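Local coordinates for uncharacterized novel protein (Burkholderia pseudomallei K96243, PDB 3FJV), which is of unknown function, a member of the DUF3501 family that forms a two-chain assembly and is built on an antiparallel beta-sheet flanked by helices, at residues His23-Ala28 with Asp47-Arg52; Leu41-Glu46 with His145-Glu150; Arg114-Val119 with Ile176-Ile181. All coordinates share one frame; numbering follows the deposited sequence. Where two conformers were deposited one is given.

Contact 1: residues His23-Ala28 with Asp47-Arg52; sequences HARVIA and DETTIR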
loop_
_atom_site.group_PDB
_atom_site.type_symbol
_atom_site.label_atom_id
_atom_site.label_comp_id
_atom_site.label_asym_id
_atom_site.label_seq_id
_atom_site.Cartn_x
_atom_site.Cartn_y
_atom_site.Cartn_z
ATOM N N HIS A 23 21.215 3.252 -10.996
ATOM C CA HIS A 23 20.429 4.152 -10.105
ATOM C C HIS A 23 20.614 5.586 -10.633
ATOM O O HIS A 23 19.644 6.298 -10.813
ATOM C CB HIS A 23 20.867 4.178 -8.589
ATOM C CG HIS A 23 20.695 2.891 -7.798
ATOM N ND1 HIS A 23 19.536 2.147 -7.770
ATOM C CD2 HIS A 23 21.530 2.300 -6.895
ATOM C CE1 HIS A 23 19.675 1.120 -6.940
ATOM N NE2 HIS A 23 20.872 1.205 -6.372
ATOM N N ALA A 24 21.866 6.011 -10.856
ATOM C CA ALA A 24 22.180 7.366 -11.386
ATOM C C ALA A 24 21.625 7.624 -12.816
ATOM O O ALA A 24 21.039 8.685 -13.087
ATOM C CB ALA A 24 23.697 7.694 -11.311
ATOM N N ARG A 25 21.781 6.668 -13.704
ATOM C CA ARG A 25 21.286 6.818 -15.073
ATOM C C ARG A 25 19.778 7.023 -15.073
ATOM O O ARG A 25 19.227 7.872 -15.801
ATOM C CB ARG A 25 21.633 5.599 -15.919
ATOM C CG ARG A 25 21.382 5.801 -17.389
ATOM C CD ARG A 25 21.854 4.636 -18.204
ATOM N NE ARG A 25 21.111 3.406 -17.932
ATOM C CZ ARG A 25 19.970 3.068 -18.539
ATOM N NH1 ARG A 25 19.415 3.871 -19.431
ATOM N NH2 ARG A 25 19.385 1.916 -18.236
ATOM N N VAL A 26 19.083 6.264 -14.257
ATOM C CA VAL A 26 17.631 6.289 -14.260
ATOM C C VAL A 26 17.102 7.547 -13.552
ATOM O O VAL A 26 16.148 8.162 -14.002
ATOM C CB VAL A 26 17.071 4.963 -13.641
ATOM C CG1 VAL A 26 15.579 5.040 -13.330
ATOM C CG2 VAL A 26 17.432 3.764 -14.546
ATOM N N ILE A 27 17.710 7.955 -12.439
ATOM C CA ILE A 27 17.422 9.255 -11.856
ATOM C C ILE A 27 17.494 10.398 -12.872
ATOM O O ILE A 27 16.594 11.222 -12.941
ATOM C CB ILE A 27 18.389 9.562 -10.634
ATOM C CG1 ILE A 27 17.903 8.768 -9.397
ATOM C CG2 ILE A 27 18.442 11.113 -10.303
ATOM C CD1 ILE A 27 18.892 8.787 -8.157
ATOM N N ALA A 28 18.564 10.432 -13.673
ATOM C CA ALA A 28 18.740 11.444 -14.683
ATOM C C ALA A 28 17.597 11.349 -15.707
ATOM O O ALA A 28 17.026 12.373 -16.104
ATOM C CB ALA A 28 20.096 11.294 -15.387
ATOM N N ASP A 47 8.275 4.427 -18.976
ATOM C CA ASP A 47 8.775 4.001 -20.295
ATOM C C ASP A 47 9.727 2.803 -20.153
ATOM O O ASP A 47 9.813 2.210 -19.070
ATOM C CB ASP A 47 9.416 5.209 -21.048
ATOM C CG ASP A 47 10.668 5.775 -20.332
ATOM O OD1 ASP A 47 11.256 5.041 -19.478
ATOM O OD2 ASP A 47 11.081 6.937 -20.621
ATOM N N GLU A 48 10.389 2.398 -21.246
ATOM C CA GLU A 48 11.284 1.227 -21.193
ATOM C C GLU A 48 12.347 1.369 -20.071
ATOM O O GLU A 48 12.638 0.432 -19.326
ATOM C CB GLU A 48 11.961 0.989 -22.540
ATOM C CG GLU A 48 12.779 -0.324 -22.555
ATOM C CD GLU A 48 13.526 -0.566 -23.832
ATOM O OE1 GLU A 48 13.885 0.396 -24.524
ATOM O OE2 GLU A 48 13.884 -1.723 -24.068
ATOM N N THR A 49 12.940 2.547 -19.981
ATOM C CA THR A 49 13.981 2.794 -18.999
ATOM C C THR A 49 13.470 2.646 -17.547
ATOM O O THR A 49 14.097 1.978 -16.747
ATOM C CB THR A 49 14.597 4.152 -19.231
ATOM O OG1 THR A 49 15.209 4.200 -20.540
ATOM C CG2 THR A 49 15.639 4.457 -18.173
ATOM N N THR A 50 12.369 3.300 -17.236
ATOM C CA THR A 50 11.832 3.290 -15.894
ATOM C C THR A 50 11.324 1.904 -15.516
ATOM O O THR A 50 11.491 1.494 -14.359
ATOM C CB THR A 50 10.710 4.334 -15.645
ATOM O OG1 THR A 50 9.554 4.044 -16.445
ATOM C CG2 THR A 50 11.192 5.776 -15.952
ATOM N N ILE A 51 10.742 1.189 -16.475
ATOM C CA ILE A 51 10.135 -0.129 -16.197
ATOM C C ILE A 51 11.227 -1.212 -16.039
ATOM O O ILE A 51 11.224 -1.950 -15.068
ATOM C CB ILE A 51 9.051 -0.520 -17.263
ATOM C CG1 ILE A 51 7.902 0.508 -17.248
ATOM C CG2 ILE A 51 8.464 -1.940 -16.898
ATOM C CD1 ILE A 51 6.934 0.432 -18.453
ATOM N N ARG A 52 12.174 -1.270 -16.976
ATOM C CA ARG A 52 13.314 -2.194 -16.921
ATOM C C ARG A 52 14.088 -2.086 -15.602
ATOM O O ARG A 52 14.420 -3.114 -14.985
ATOM C CB ARG A 52 14.207 -1.955 -18.131
ATOM C CG ARG A 52 15.280 -2.933 -18.406
ATOM C CD ARG A 52 15.697 -2.885 -19.876
ATOM N NE ARG A 52 16.824 -3.774 -20.097
ATOM C CZ ARG A 52 18.098 -3.465 -19.892
ATOM N NH1 ARG A 52 18.453 -2.227 -19.553
ATOM N NH2 ARG A 52 19.039 -4.383 -20.038
#

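Contact 2: residues Leu41-Glu46 with His145-Glu150; sequences LRLLFE and HFLRFE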
loop_
_atom_site.group_PDB
_atom_site.type_symbol
_atom_site.label_atom_id
_atom_site.label_comp_id
_atom_site.label_asym_id
_atom_site.label_seq_id
_atom_site.Cartn_x
_atom_site.Cartn_y
_atom_site.Cartn_z
ATOM N N LEU A 41 0.957 14.831 -4.334
ATOM C CA LEU A 41 0.849 13.865 -5.435
ATOM C C LEU A 41 2.043 13.972 -6.389
ATOM O O LEU A 41 2.421 15.079 -6.823
ATOM C CB LEU A 41 -0.421 14.060 -6.247
ATOM C CG LEU A 41 -1.594 13.174 -5.786
ATOM C CD1 LEU A 41 -1.846 13.350 -4.307
ATOM C CD2 LEU A 41 -2.807 13.569 -6.607
ATOM N N ARG A 42 2.573 12.815 -6.772
ATOM C CA ARG A 42 3.690 12.733 -7.730
ATOM C C ARG A 42 3.347 11.714 -8.823
ATOM O O ARG A 42 2.878 10.638 -8.498
ATOM C CB ARG A 42 4.948 12.274 -6.982
ATOM C CG ARG A 42 5.405 13.180 -5.852
ATOM C CD ARG A 42 5.820 14.557 -6.358
ATOM N NE ARG A 42 6.182 15.492 -5.282
ATOM C CZ ARG A 42 5.381 16.417 -4.738
ATOM N NH1 ARG A 42 4.117 16.588 -5.133
ATOM N NH2 ARG A 42 5.859 17.197 -3.777
ATOM N N LEU A 43 3.524 12.056 -10.097
ATOM C CA LEU A 43 3.301 11.113 -11.196
ATOM C C LEU A 43 4.638 10.863 -11.893
ATOM O O LEU A 43 5.379 11.791 -12.167
ATOM C CB LEU A 43 2.369 11.682 -12.298
ATOM C CG LEU A 43 0.850 11.637 -12.256
ATOM C CD1 LEU A 43 0.338 12.232 -13.538
ATOM C CD2 LEU A 43 0.342 10.223 -12.098
ATOM N N LEU A 44 4.925 9.597 -12.180
ATOM C CA LEU A 44 6.042 9.223 -13.024
ATOM C C LEU A 44 5.477 8.581 -14.247
ATOM O O LEU A 44 4.858 7.505 -14.164
ATOM C CB LEU A 44 7.022 8.286 -12.333
ATOM C CG LEU A 44 8.291 7.945 -13.168
ATOM C CD1 LEU A 44 9.228 9.140 -13.227
ATOM C CD2 LEU A 44 8.960 6.711 -12.530
ATOM N N PHE A 45 5.686 9.233 -15.397
ATOM C CA PHE A 45 5.309 8.639 -16.670
ATOM C C PHE A 45 6.302 7.551 -17.036
ATOM O O PHE A 45 7.515 7.789 -17.094
ATOM C CB PHE A 45 5.178 9.703 -17.745
ATOM C CG PHE A 45 3.971 10.525 -17.568
ATOM C CD1 PHE A 45 2.762 10.093 -18.112
ATOM C CD2 PHE A 45 3.994 11.679 -16.767
ATOM C CE1 PHE A 45 1.589 10.838 -17.952
ATOM C CE2 PHE A 45 2.852 12.439 -16.571
ATOM C CZ PHE A 45 1.601 12.000 -17.147
ATOM N N GLU A 46 5.790 6.348 -17.229
ATOM C CA GLU A 46 6.621 5.152 -17.357
ATOM C C GLU A 46 7.027 4.848 -18.797
ATOM O O GLU A 46 6.228 5.007 -19.746
ATOM C CB GLU A 46 5.936 3.944 -16.715
ATOM C CG GLU A 46 5.538 4.150 -15.272
ATOM C CD GLU A 46 6.662 3.902 -14.226
ATOM O OE1 GLU A 46 7.802 3.557 -14.631
ATOM O OE2 GLU A 46 6.351 3.955 -12.998
ATOM N N HIS A 145 -0.744 4.063 -7.176
ATOM C CA HIS A 145 -1.726 3.638 -8.174
ATOM C C HIS A 145 -1.068 3.598 -9.548
ATOM O O HIS A 145 -0.112 4.318 -9.796
ATOM C CB HIS A 145 -2.872 4.642 -8.193
ATOM C CG HIS A 145 -3.645 4.682 -6.914
ATOM N ND1 HIS A 145 -4.728 3.859 -6.679
ATOM C CD2 HIS A 145 -3.496 5.443 -5.795
ATOM C CE1 HIS A 145 -5.203 4.102 -5.464
ATOM N NE2 HIS A 145 -4.490 5.075 -4.918
ATOM N N PHE A 146 -1.549 2.715 -10.409
ATOM C CA PHE A 146 -1.077 2.611 -11.796
ATOM C C PHE A 146 -2.141 3.236 -12.691
ATOM O O PHE A 146 -3.320 2.816 -12.666
ATOM C CB PHE A 146 -0.869 1.138 -12.140
ATOM C CG PHE A 146 0.321 0.475 -11.457
ATOM C CD1 PHE A 146 1.288 1.191 -10.754
ATOM C CD2 PHE A 146 0.502 -0.919 -11.592
ATOM C CE1 PHE A 146 2.371 0.565 -10.164
ATOM C CE2 PHE A 146 1.591 -1.552 -10.992
ATOM C CZ PHE A 146 2.539 -0.774 -10.274
ATOM N N LEU A 147 -1.783 4.299 -13.412
ATOM C CA LEU A 147 -2.748 5.017 -14.225
ATOM C C LEU A 147 -2.493 4.825 -15.746
ATOM O O LEU A 147 -1.318 4.678 -16.198
ATOM C CB LEU A 147 -2.717 6.505 -13.894
ATOM C CG LEU A 147 -2.828 6.966 -12.445
ATOM C CD1 LEU A 147 -2.849 8.533 -12.381
ATOM C CD2 LEU A 147 -3.970 6.349 -11.725
ATOM N N ARG A 148 -3.580 4.888 -16.524
ATOM C CA ARG A 148 -3.534 4.840 -17.978
ATOM C C ARG A 148 -4.295 6.072 -18.503
ATOM O O ARG A 148 -5.393 6.320 -18.084
ATOM C CB ARG A 148 -4.231 3.558 -18.456
ATOM C CG ARG A 148 -4.576 3.456 -19.915
ATOM C CD ARG A 148 -4.976 2.025 -20.308
ATOM N NE ARG A 148 -6.342 1.614 -19.962
ATOM C CZ ARG A 148 -7.422 1.900 -20.688
ATOM N NH1 ARG A 148 -7.316 2.667 -21.775
ATOM N NH2 ARG A 148 -8.624 1.472 -20.295
ATOM N N PHE A 149 -3.703 6.833 -19.417
ATOM C CA PHE A 149 -4.391 7.950 -20.049
ATOM C C PHE A 149 -4.501 7.632 -21.543
ATOM O O PHE A 149 -3.483 7.556 -22.224
ATOM C CB PHE A 149 -3.556 9.227 -19.883
ATOM C CG PHE A 149 -3.427 9.712 -18.462
ATOM C CD1 PHE A 149 -4.379 10.561 -17.899
ATOM C CD2 PHE A 149 -2.276 9.405 -17.713
ATOM C CE1 PHE A 149 -4.230 11.016 -16.593
ATOM C CE2 PHE A 149 -2.118 9.889 -16.442
ATOM C CZ PHE A 149 -3.106 10.691 -15.878
ATOM N N GLU A 150 -5.718 7.506 -22.075
ATOM C CA GLU A 150 -5.883 7.109 -23.460
ATOM C C GLU A 150 -6.073 8.364 -24.341
ATOM O O GLU A 150 -6.912 9.227 -24.063
ATOM C CB GLU A 150 -7.025 6.091 -23.600
ATOM C CG GLU A 150 -6.878 5.143 -24.809
ATOM C CD GLU A 150 -5.827 4.054 -24.644
ATOM O OE1 GLU A 150 -5.533 3.605 -23.502
ATOM O OE2 GLU A 150 -5.286 3.626 -25.686
#

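Contact 3: residues Arg114-Val119 with Ile176-Ile181; sequences RVFLRV and IQAARI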
loop_
_atom_site.group_PDB
_atom_site.type_symbol
_atom_site.label_atom_id
_atom_site.label_comp_id
_atom_site.label_asym_id
_atom_site.label_seq_id
_atom_site.Cartn_x
_atom_site.Cartn_y
_atom_site.Cartn_z
ATOM N N ARG A 114 -9.511 10.921 -10.569
ATOM C CA ARG A 114 -9.846 12.352 -10.742
ATOM C C ARG A 114 -8.677 13.182 -11.263
ATOM O O ARG A 114 -8.806 14.374 -11.437
ATOM C CB ARG A 114 -10.341 12.940 -9.429
ATOM C CG ARG A 114 -11.469 12.208 -8.758
ATOM C CD ARG A 114 -12.589 11.835 -9.689
ATOM N NE ARG A 114 -13.091 12.956 -10.489
ATOM C CZ ARG A 114 -14.081 12.848 -11.373
ATOM N NH1 ARG A 114 -14.692 11.698 -11.534
ATOM N NH2 ARG A 114 -14.488 13.905 -12.074
ATOM N N VAL A 115 -7.571 12.514 -11.584
ATOM C CA VAL A 115 -6.410 13.130 -12.220
ATOM C C VAL A 115 -6.643 13.125 -13.705
ATOM O O VAL A 115 -6.938 12.115 -14.285
ATOM C CB VAL A 115 -5.090 12.368 -11.897
ATOM C CG1 VAL A 115 -3.929 12.852 -12.825
ATOM C CG2 VAL A 115 -4.742 12.520 -10.397
ATOM N N PHE A 116 -6.477 14.274 -14.344
ATOM C CA PHE A 116 -6.701 14.407 -15.785
ATOM C C PHE A 116 -5.610 15.154 -16.504
ATOM O O PHE A 116 -4.969 16.046 -15.929
ATOM C CB PHE A 116 -8.035 15.087 -16.073
ATOM C CG PHE A 116 -8.114 16.516 -15.604
ATOM C CD1 PHE A 116 -8.462 16.797 -14.311
ATOM C CD2 PHE A 116 -7.843 17.567 -16.466
ATOM C CE1 PHE A 116 -8.554 18.087 -13.854
ATOM C CE2 PHE A 116 -7.909 18.885 -16.007
ATOM C CZ PHE A 116 -8.270 19.133 -14.689
ATOM N N LEU A 117 -5.420 14.819 -17.784
ATOM C CA LEU A 117 -4.518 15.528 -18.688
ATOM C C LEU A 117 -5.338 16.321 -19.693
ATOM O O LEU A 117 -6.437 15.893 -20.066
ATOM C CB LEU A 117 -3.699 14.504 -19.544
ATOM C CG LEU A 117 -2.500 13.757 -19.044
ATOM C CD1 LEU A 117 -2.044 12.695 -20.033
ATOM C CD2 LEU A 117 -1.385 14.741 -18.813
ATOM N N ARG A 118 -4.796 17.414 -20.220
ATOM C CA ARG A 118 -5.422 18.087 -21.360
ATOM C C ARG A 118 -4.362 18.520 -22.362
ATOM O O ARG A 118 -3.469 19.299 -22.028
ATOM C CB ARG A 118 -6.237 19.298 -20.904
ATOM C CG ARG A 118 -7.092 19.880 -22.023
ATOM C CD ARG A 118 -7.582 21.289 -21.745
ATOM N NE ARG A 118 -8.844 21.328 -21.017
ATOM C CZ ARG A 118 -10.021 21.611 -21.573
ATOM N NH1 ARG A 118 -10.104 21.863 -22.876
ATOM N NH2 ARG A 118 -11.117 21.640 -20.822
ATOM N N VAL A 119 -4.442 17.987 -23.595
ATOM C CA VAL A 119 -3.520 18.376 -24.675
ATOM C C VAL A 119 -4.103 19.598 -25.337
ATOM O O VAL A 119 -5.200 19.542 -25.892
ATOM C CB VAL A 119 -3.376 17.299 -25.773
ATOM C CG1 VAL A 119 -2.437 17.796 -26.873
ATOM C CG2 VAL A 119 -2.889 16.004 -25.201
ATOM N N ILE A 176 -6.815 20.771 -7.982
ATOM C CA ILE A 176 -5.628 21.350 -8.618
ATOM C C ILE A 176 -6.052 21.838 -9.996
ATOM O O ILE A 176 -6.424 21.047 -10.868
ATOM C CB ILE A 176 -4.452 20.327 -8.744
ATOM C CG1 ILE A 176 -4.067 19.722 -7.391
ATOM C CG2 ILE A 176 -3.220 20.960 -9.444
ATOM C CD1 ILE A 176 -3.631 20.722 -6.337
ATOM N N GLN A 177 -5.987 23.154 -10.195
ATOM C CA GLN A 177 -6.253 23.726 -11.485
ATOM C C GLN A 177 -5.258 23.205 -12.497
ATOM O O GLN A 177 -4.066 23.160 -12.215
ATOM C CB GLN A 177 -6.094 25.255 -11.428
ATOM C CG GLN A 177 -7.230 26.011 -10.802
ATOM C CD GLN A 177 -8.021 26.757 -11.846
ATOM O OE1 GLN A 177 -7.475 27.600 -12.580
ATOM N NE2 GLN A 177 -9.310 26.443 -11.936
ATOM N N ALA A 178 -5.757 22.840 -13.671
ATOM C CA ALA A 178 -4.930 22.345 -14.765
ATOM C C ALA A 178 -3.783 23.324 -15.045
ATOM O O ALA A 178 -3.992 24.538 -15.244
ATOM C CB ALA A 178 -5.784 22.167 -16.024
ATOM N N ALA A 179 -2.575 22.808 -15.024
ATOM C CA ALA A 179 -1.383 23.597 -15.188
ATOM C C ALA A 179 -0.438 22.901 -16.179
ATOM O O ALA A 179 -0.333 21.654 -16.218
ATOM C CB ALA A 179 -0.674 23.786 -13.794
ATOM N N ARG A 180 0.277 23.724 -16.947
ATOM C CA ARG A 180 1.119 23.237 -18.019
ATOM C C ARG A 180 2.292 22.481 -17.460
ATOM O O ARG A 180 2.933 22.927 -16.512
ATOM C CB ARG A 180 1.637 24.388 -18.902
ATOM C CG ARG A 180 2.438 23.898 -20.094
ATOM C CD ARG A 180 2.882 25.009 -21.076
ATOM N NE ARG A 180 3.554 24.372 -22.195
ATOM C CZ ARG A 180 3.913 24.953 -23.318
ATOM N NH1 ARG A 180 3.676 26.233 -23.485
ATOM N NH2 ARG A 180 4.502 24.233 -24.285
ATOM N N ILE A 181 2.579 21.345 -18.055
ATOM C CA ILE A 181 3.754 20.548 -17.728
ATOM C C ILE A 181 4.975 21.106 -18.458
ATOM O O ILE A 181 4.839 21.698 -19.533
ATOM C CB ILE A 181 3.515 19.084 -18.112
ATOM C CG1 ILE A 181 2.528 18.444 -17.131
ATOM C CG2 ILE A 181 4.828 18.292 -18.141
ATOM C CD1 ILE A 181 1.952 17.123 -17.644
#

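Contact 1: residues His23-Ala28 with Asp47-Arg52
Two arginines, Arg25 and Arg52, bring their guanidinium groups near each other at the margin of this helix pair, Arg25 NH2 lying 4.4 Å from Arg52 NH1 at the edge of the Arg52 group, near its plane. Arg25 NH2 is salt-bridged to Glu22 and Arg52 NE is hydrogen-bonded to the carbonyl of Ser8; the Glu22 carboxylate probably offsets part of the like charge. Between the helices the meeting centres on Thr49, whose side chain leaves its backbone toward helix 12-30. Its chi1 of -62° puts OG1 beside the backbone N and leaves CG2 anti to it, and this methyl makes both of its close approaches to 23-28. Arg25 NH1 comes within 4.0 Å of Thr49 CG2, its chain crossing the threonine at a slant, while Val26 CG2 reaches the same Thr49 CG2 at 4.1 Å, the two side chains running past each other in opposite directions. Val26 is buried, and Tyr53 packs against it from the next turn of helix 48-62. The start of that helix is fixed by reciprocal bonds. Thr50 N donates to Asp47 OD1 at 3.0 Å, nearly along the C-O axis, and Asp47 N donates to Thr50 OG1 at 2.9 Å. The second carboxylate oxygen of Asp47 accepts from His29, tying the cap back to helix 12-30. With short axes 10.1 Å apart and directions 139° from parallel, this is an oblique, antiparallel-leaning helix pair, with a capping box of Asp47 and Thr50 at the start of helix 48-62.

Contact 2: residues Leu41-Glu46 with His145-Glu150
Leu43 and Leu147 meet methyl to methyl, CD2 of Leu43 lying 3.6 Å from CD1 of Leu147, and this is the tight part of the contact. Both side chains leave their strands toward each other and cross at about a right angle; a single branch of each makes the approach. In Leu147 a chi1 of -51° sets CG opposite the carbonyl carbon and beside the backbone N, and the extended second torsion carries CD1 onward to the partner. Ala89 and Leu91 of the intervening strand 86-93 pack on Leu43, while Ala127 and Ala129 back Leu147 from strand 125-129.

The aromatic part is looser. Phe45 CE1 comes to 4.1 Å from Phe149 CE2, with the side chains again crossing nearly at right angles and the approach to each ring oblique. Leu43 joins the two parts: its other methyl, CD1, stands 4.4 Å from Phe149 CZ. All four touching side chains are buried.

The more open side belongs to residues that point elsewhere. Arg148 and Glu150, both partly exposed, form a salt bridge along their own strand in the Glu150 conformer given. There Arg148 NH1 is 2.7 Å from Glu150 OE1, which lies in the guanidinium plane but is itself met from a direction tilted 42° out of the carboxylate plane. In the same conformer Asn86 bonds Glu150 OE1, and Arg148 NE pairs with Glu131.

The strand segments are 9.1 Å apart at closest approach and diverge by 60°. Neither is the other's neighbour, since 86-93 runs between them: this is apolar contact across an intervening strand, on a buried face of a twisted antiparallel sheet.

Contact 3: residues Arg114-Val119 with Ile176-Ile181
Aromatic-to-methyl contact comes first: the ring of Phe116 reaches Ala178, with CE2 at 3.9 Å and CZ at 4.1 Å from the single methyl, CB, which they approach obliquely. A chi1 of 65° places CG of Phe116 between the backbone N and the carbonyl carbon, which swings the ring across toward the outer strand. Ala178 is exposed, and its CB points toward the partner strand. Tyr126 also meets the Phe116 ring, the planes about 30° apart, and Pro124 packs on it.

Purely aliphatic contact forms the second group. Leu117 sets off away from 176-181, yet its branch returns far enough for CD2 to stand 4.3 Å from CD1 of Ile181 in the conformer given; the Ile181 side chain starts toward 114-119. Both residues are buried. Leu165 packs on Leu117 and Ile167 on Ile181.

Backbone pairing is the third kind, and it runs through a third strand: Phe116 pairs with Gly168 and Arg118 with Ser166. Strand 165-169 thus separates the two segments, and one contact passes on each face of it. Val35 on Ile181 and Ile37 on Ile176 bring strand 34-37, outermost at the other end, against 176-181. The arrangement is that of next-nearest strands in an antiparallel sheet that curls round until its two outermost strands touch through side chains.

How the contacts relate
Contact 2 is the core of the three, its centre about 3 Å from the centre of the chain, whereas contacts 1 and 3 are partly buried and lie on opposite sides of that centre. Contacts 2 and 3 share one sheet and join through Phe149, whose CG is 3.6 Å from Leu117 CD1. Contact 1 belongs to the helices but is coupled to contact 2 by the chain, since strand 41-45 leads into helix 48-62, and Ile51 packs on Glu46. Chemistry follows position: leucines and phenylalanines at the centre; at the outer strand a buried leucine-isoleucine pair and an exposed alanine beside a phenylalanine; between helices a valine-threonine methyl contact edged by arginines, beside a polar cap.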